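Local coordinates for protein lectin 2 (Agrocybe aegerita, PDB 4TQJ) that is a beta-propeller lectin that recognises and binds N-acetylglucosamine at the non-reducing ends of glycans, at residues V363-G368 / P374-T379; D170-F175 / F216-G221. The protein carries 1 engineered substitution. All coordinates share one frame; numbering follows the deposited sequence.

Both contacts lie in the ring of antiparallel sheets that, with the FG-GAP-like repeats, marks a beta-propeller, contact 2 partly in a loop. Contact 1 pairs the last two strands of one blade, 361-364 and 376-379, about 22 Å from the centre of the chain and against the second subunit. Contact 2, about 17 Å from that centre, joins the approach to strand 173-177 with the loop that follows strand 210-213 and leads to the next blade. The two lie on opposite sides of the chain's centre, their own centres 35 Å apart and their nearest atoms about 22 Å apart. They do not touch, and neither includes a sugar ligand.

Contact 1: residues V363-G368 / P374-T379; sequences VSYNDG and PVKALT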
loop_
_atom_site.group_PDB
_atom_site.type_symbol
_atom_site.label_atom_id
_atom_site.label_comp_id
_atom_site.label_asym_id
_atom_site.label_seq_id
_atom_site.Cartn_x
_atom_site.Cartn_y
_atom_site.Cartn_z
ATOM N N VAL A 363 15.586 10.333 10.114
ATOM C CA VAL A 363 15.534 9.896 8.739
ATOM C C VAL A 363 16.235 10.934 7.883
ATOM O O VAL A 363 16.208 12.124 8.185
ATOM C CB VAL A 363 14.054 9.680 8.293
ATOM C CG1 VAL A 363 13.307 10.994 8.273
ATOM C CG2 VAL A 363 13.969 9.013 6.929
ATOM N N SER A 364 16.892 10.476 6.828
ATOM C CA SER A 364 17.365 11.379 5.801
ATOM C C SER A 364 16.959 10.815 4.451
ATOM O O SER A 364 17.167 9.634 4.187
ATOM C CB SER A 364 18.885 11.548 5.888
ATOM O OG SER A 364 19.385 12.153 4.716
ATOM N N TYR A 365 16.384 11.658 3.598
ATOM C CA TYR A 365 15.865 11.194 2.326
ATOM C C TYR A 365 16.843 11.325 1.172
ATOM O O TYR A 365 17.526 12.338 1.029
ATOM C CB TYR A 365 14.534 11.881 2.003
ATOM C CG TYR A 365 13.493 11.609 3.054
ATOM C CD1 TYR A 365 12.937 10.346 3.186
ATOM C CD2 TYR A 365 13.099 12.597 3.949
ATOM C CE1 TYR A 365 11.997 10.078 4.159
ATOM C CE2 TYR A 365 12.158 12.340 4.930
ATOM C CZ TYR A 365 11.608 11.078 5.027
ATOM O OH TYR A 365 10.675 10.804 5.997
ATOM N N ASN A 366 16.906 10.274 0.359
ATOM C CA ASN A 366 17.716 10.260 -0.852
ATOM C C ASN A 366 17.147 11.300 -1.791
ATOM O O ASN A 366 15.934 11.494 -1.821
ATOM C CB ASN A 366 17.638 8.869 -1.486
ATOM C CG ASN A 366 18.673 8.648 -2.569
ATOM O OD1 ASN A 366 18.921 9.517 -3.404
ATOM N ND2 ASN A 366 19.280 7.461 -2.565
ATOM N N ASP A 367 17.994 11.989 -2.546
ATOM C CA ASP A 367 17.477 13.046 -3.418
ATOM C C ASP A 367 17.081 12.503 -4.798
ATOM O O ASP A 367 16.673 13.257 -5.673
ATOM C CB ASP A 367 18.469 14.221 -3.536
ATOM C CG ASP A 367 19.706 13.868 -4.351
ATOM O OD1 ASP A 367 20.453 14.798 -4.726
ATOM O OD2 ASP A 367 19.921 12.668 -4.628
ATOM N N GLY A 368 17.186 11.190 -4.979
ATOM C CA GLY A 368 16.900 10.577 -6.260
ATOM C C GLY A 368 18.163 10.368 -7.082
ATOM O O GLY A 368 18.119 9.799 -8.176
ATOM N N PRO A 374 18.693 16.922 4.543
ATOM C CA PRO A 374 18.915 17.129 5.974
ATOM C C PRO A 374 18.231 16.051 6.805
ATOM O O PRO A 374 17.159 15.553 6.438
ATOM C CB PRO A 374 18.286 18.503 6.242
ATOM C CG PRO A 374 17.427 18.785 5.080
ATOM C CD PRO A 374 18.015 18.063 3.912
ATOM N N VAL A 375 18.860 15.690 7.915
ATOM C CA VAL A 375 18.299 14.706 8.826
ATOM C C VAL A 375 17.091 15.323 9.490
ATOM O O VAL A 375 17.075 16.512 9.779
ATOM C CB VAL A 375 19.312 14.299 9.910
ATOM C CG1 VAL A 375 18.679 13.355 10.907
ATOM C CG2 VAL A 375 20.556 13.675 9.266
ATOM N N LYS A 376 16.073 14.511 9.722
ATOM C CA LYS A 376 14.829 14.998 10.287
ATOM C C LYS A 376 14.338 14.070 11.374
ATOM O O LYS A 376 14.479 12.859 11.273
ATOM C CB LYS A 376 13.764 15.126 9.191
ATOM C CG LYS A 376 13.888 16.391 8.366
ATOM C CD LYS A 376 12.653 16.612 7.498
ATOM C CE LYS A 376 12.608 15.612 6.358
ATOM N NZ LYS A 376 13.901 15.651 5.591
ATOM N N ALA A 377 13.764 14.642 12.423
ATOM C CA ALA A 377 13.137 13.838 13.462
ATOM C C ALA A 377 11.779 13.380 12.966
ATOM O O ALA A 377 10.887 14.194 12.753
ATOM C CB ALA A 377 12.984 14.651 14.744
ATOM N N LEU A 378 11.625 12.077 12.774
ATOM C CA LEU A 378 10.381 11.513 12.275
ATOM C C LEU A 378 9.432 11.148 13.418
ATOM O O LEU A 378 8.227 11.378 13.317
ATOM C CB LEU A 378 10.675 10.297 11.384
ATOM C CG LEU A 378 9.588 9.306 10.954
ATOM C CD1 LEU A 378 8.572 9.929 10.006
ATOM C CD2 LEU A 378 10.257 8.115 10.282
ATOM N N THR A 379 9.972 10.581 14.497
ATOM C CA THR A 379 9.163 10.227 15.677
ATOM C C THR A 379 10.008 9.799 16.896
ATOM O O THR A 379 11.139 9.336 16.746
ATOM C CB THR A 379 8.135 9.114 15.355
ATOM O OG1 THR A 379 7.375 8.803 16.529
ATOM C CG2 THR A 379 8.834 7.854 14.871
HETATM O O HOH W 1 16.199 14.296 4.082
#
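Val363 and Lys376 form an antiparallel hydrogen-bonded pair. Val363 N donates to Lys376 O at 3.0 Å, within the carbonyl plane, and Lys376 N donates to Val363 O at 2.8 Å with an N-H...O angle of 149°. Val363 O also receives a CA-H...O contact from Val375 CA at 3.4 Å. Past this pair the backbones separate, and a water takes over the bridging: it accepts from Tyr365 N at 2.7 Å and donates to Pro374 O at 2.8 Å, with a weak further bond from Lys376 NZ.

The main side-chain contacts lie on the face carrying Val363 and Lys376. Bends at chi3 (-72°) and chi4 (-53°) fold the lysine back to the Tyr365 ring, where CE meets the edge in plane, 3.6 Å from CE2. NZ is likewise at the rim, near the ring plane, so this is no cation-pi stack. Apolar contact comes from Val363 CG1 reaching Leu378 CB at 4.1 Å. A classic beta bulge sets Leu378 and Thr379 together opposite Thr361, both bonded to its backbone, and Val36 of the second subunit packs on Tyr365 and Leu378.

Between these two segments, two direct bonds and one water link the backbones, and the Thr361 bonds continue the pairing. The lysine chain crosses the tyrosine at about a right angle; since the bonds of NZ to the water and to Pro374 O are both weak, they and the ring edge probably hold the ammonium loosely.

Contact 2: residues D170-F175 / F216-G221; sequences DRHLRF and FCIDAG
Ile218, the residue most covered here, lays CD1 over one face of the Arg171 guanidinium, 3.5 Å from NH1 and 3.9 Å from CZ. Its CG1 stands anti to the backbone N (chi1 -174°), which carries CD1 to the arginine, while the other branch, CG2, comes within 3.7 Å of Arg171 NH2. The two side chains cross at about a right angle. CG2 also meets the His172 ring obliquely.

Arg171 answers with a chain bent at chi3 (56°), and its CB lies over the centre of one face of the His172 ring, 3.4 Å above the plane. The main partner of its NH2 is Asp192 OD1, which His172 NE2 also uses. At the in-plane edge of the guanidinium, NH2 makes a longer, additional salt bridge of 3.5 Å to Asp219 OD2, with the two group planes 61° apart, so the carboxylate is not set up for a paired, two-pronged bridge. A water spans the backbones, 2.9 Å from Arg171 O and 3.0 Å from Ile218 N.

Ile218 and Asp219 occupy the central positions of a type I turn from Cys217 to Ala220, which presents both side chains to the arginine. That turn belongs to the loop between strands 210-213 and 230-233, whereas Arg171 and His172 lead into strand 173-177; Asp192, just beyond strand 186-190, links the two by its carboxylate to Arg171 and His172 and by a backbone hydrogen bond to Asp219.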
loop_
_atom_site.group_PDB
_atom_site.type_symbol
_atom_site.label_atom_id
_atom_site.label_comp_id
_atom_site.label_asym_id
_atom_site.label_seq_id
_atom_site.Cartn_x
_atom_site.Cartn_y
_atom_site.Cartn_z
ATOM N N ASP A 170 29.105 -19.488 12.925
ATOM C CA ASP A 170 30.340 -18.739 13.158
ATOM C C ASP A 170 31.377 -18.839 12.029
ATOM O O ASP A 170 32.435 -18.213 12.100
ATOM C CB ASP A 170 30.956 -19.074 14.535
ATOM C CG ASP A 170 31.491 -20.501 14.628
ATOM O OD1 ASP A 170 31.255 -21.322 13.713
ATOM O OD2 ASP A 170 32.141 -20.814 15.646
ATOM N N ARG A 171 31.062 -19.586 10.973
ATOM C CA ARG A 171 32.011 -19.810 9.897
ATOM C C ARG A 171 31.479 -19.530 8.485
ATOM O O ARG A 171 32.231 -19.105 7.611
ATOM C CB ARG A 171 32.546 -21.248 9.977
ATOM C CG ARG A 171 33.391 -21.514 11.222
ATOM C CD ARG A 171 33.876 -22.961 11.329
ATOM N NE ARG A 171 34.634 -23.384 10.158
ATOM C CZ ARG A 171 35.924 -23.119 9.953
ATOM N NH1 ARG A 171 36.613 -22.412 10.839
ATOM N NH2 ARG A 171 36.519 -23.551 8.847
ATOM N N HIS A 172 30.186 -19.749 8.292
ATOM C CA HIS A 172 29.583 -19.842 6.961
ATOM C C HIS A 172 28.342 -18.967 6.828
ATOM O O HIS A 172 27.774 -18.534 7.829
ATOM C CB HIS A 172 29.218 -21.305 6.682
ATOM C CG HIS A 172 30.320 -22.264 7.020
ATOM N ND1 HIS A 172 30.146 -23.327 7.881
ATOM C CD2 HIS A 172 31.623 -22.286 6.652
ATOM C CE1 HIS A 172 31.290 -23.976 8.011
ATOM N NE2 HIS A 172 32.202 -23.366 7.276
ATOM N N LEU A 173 27.928 -18.723 5.586
ATOM C CA LEU A 173 26.744 -17.927 5.293
ATOM C C LEU A 173 25.811 -18.688 4.366
ATOM O O LEU A 173 26.255 -19.328 3.420
ATOM C CB LEU A 173 27.135 -16.612 4.621
ATOM C CG LEU A 173 28.055 -15.704 5.451
ATOM C CD1 LEU A 173 28.681 -14.655 4.553
ATOM C CD2 LEU A 173 27.277 -15.057 6.607
ATOM N N ARG A 174 24.512 -18.607 4.629
ATOM C CA ARG A 174 23.550 -19.273 3.771
ATOM C C ARG A 174 22.419 -18.321 3.427
ATOM O O ARG A 174 21.692 -17.879 4.305
ATOM C CB ARG A 174 23.031 -20.556 4.433
ATOM C CG ARG A 174 24.041 -21.727 4.354
ATOM C CD ARG A 174 23.753 -22.794 5.411
ATOM N NE ARG A 174 24.014 -22.271 6.750
ATOM C CZ ARG A 174 23.792 -22.932 7.884
ATOM N NH1 ARG A 174 23.290 -24.159 7.869
ATOM N NH2 ARG A 174 24.060 -22.349 9.042
ATOM N N PHE A 175 22.295 -18.015 2.139
ATOM C CA PHE A 175 21.332 -17.031 1.655
ATOM C C PHE A 175 20.440 -17.662 0.588
ATOM O O PHE A 175 20.720 -18.747 0.094
ATOM C CB PHE A 175 22.047 -15.829 1.015
ATOM C CG PHE A 175 23.012 -15.099 1.919
ATOM C CD1 PHE A 175 24.044 -14.347 1.357
ATOM C CD2 PHE A 175 22.875 -15.110 3.296
ATOM C CE1 PHE A 175 24.933 -13.645 2.149
ATOM C CE2 PHE A 175 23.763 -14.404 4.097
ATOM C CZ PHE A 175 24.793 -13.668 3.516
ATOM N N PHE A 216 35.673 -15.694 -1.052
ATOM C CA PHE A 216 34.623 -15.246 -0.149
ATOM C C PHE A 216 34.351 -16.212 1.009
ATOM O O PHE A 216 33.286 -16.165 1.621
ATOM C CB PHE A 216 33.314 -14.974 -0.913
ATOM C CG PHE A 216 33.424 -13.885 -1.944
ATOM C CD1 PHE A 216 33.608 -12.562 -1.566
ATOM C CD2 PHE A 216 33.327 -14.180 -3.294
ATOM C CE1 PHE A 216 33.699 -11.556 -2.519
ATOM C CE2 PHE A 216 33.417 -13.184 -4.250
ATOM C CZ PHE A 216 33.611 -11.868 -3.872
ATOM N N CYS A 217 35.306 -17.078 1.328
ATOM C CA CYS A 217 35.080 -18.077 2.367
ATOM C C CYS A 217 36.167 -18.067 3.435
ATOM O O CYS A 217 37.275 -17.564 3.228
ATOM C CB CYS A 217 34.979 -19.476 1.751
ATOM S SG CYS A 217 33.539 -19.708 0.727
ATOM N N ILE A 218 35.848 -18.644 4.576
ATOM C CA ILE A 218 36.755 -18.600 5.714
ATOM C C ILE A 218 38.121 -19.229 5.383
ATOM O O ILE A 218 39.157 -18.739 5.823
ATOM C CB ILE A 218 36.103 -19.238 6.955
ATOM C CG1 ILE A 218 36.991 -19.055 8.190
ATOM C CG2 ILE A 218 35.715 -20.700 6.684
ATOM C CD1 ILE A 218 36.231 -19.226 9.477
ATOM N N ASP A 219 38.117 -20.286 4.573
ATOM C CA ASP A 219 39.361 -20.946 4.182
ATOM C C ASP A 219 39.648 -20.831 2.692
ATOM O O ASP A 219 40.350 -21.665 2.116
ATOM C CB ASP A 219 39.370 -22.409 4.639
ATOM C CG ASP A 219 39.653 -22.541 6.107
ATOM O OD1 ASP A 219 40.233 -21.585 6.667
ATOM O OD2 ASP A 219 39.301 -23.575 6.706
ATOM N N ALA A 220 39.089 -19.787 2.084
ATOM C CA ALA A 220 39.445 -19.375 0.735
ATOM C C ALA A 220 39.376 -17.858 0.679
ATOM O O ALA A 220 38.321 -17.285 0.404
ATOM C CB ALA A 220 38.511 -19.985 -0.291
ATOM N N GLY A 221 40.500 -17.210 0.966
ATOM C CA GLY A 221 40.549 -15.759 0.947
ATOM C C GLY A 221 40.480 -15.166 2.335
ATOM O O GLY A 221 40.542 -13.941 2.495
HETATM O O HOH W 2 32.876 -18.847 4.763
#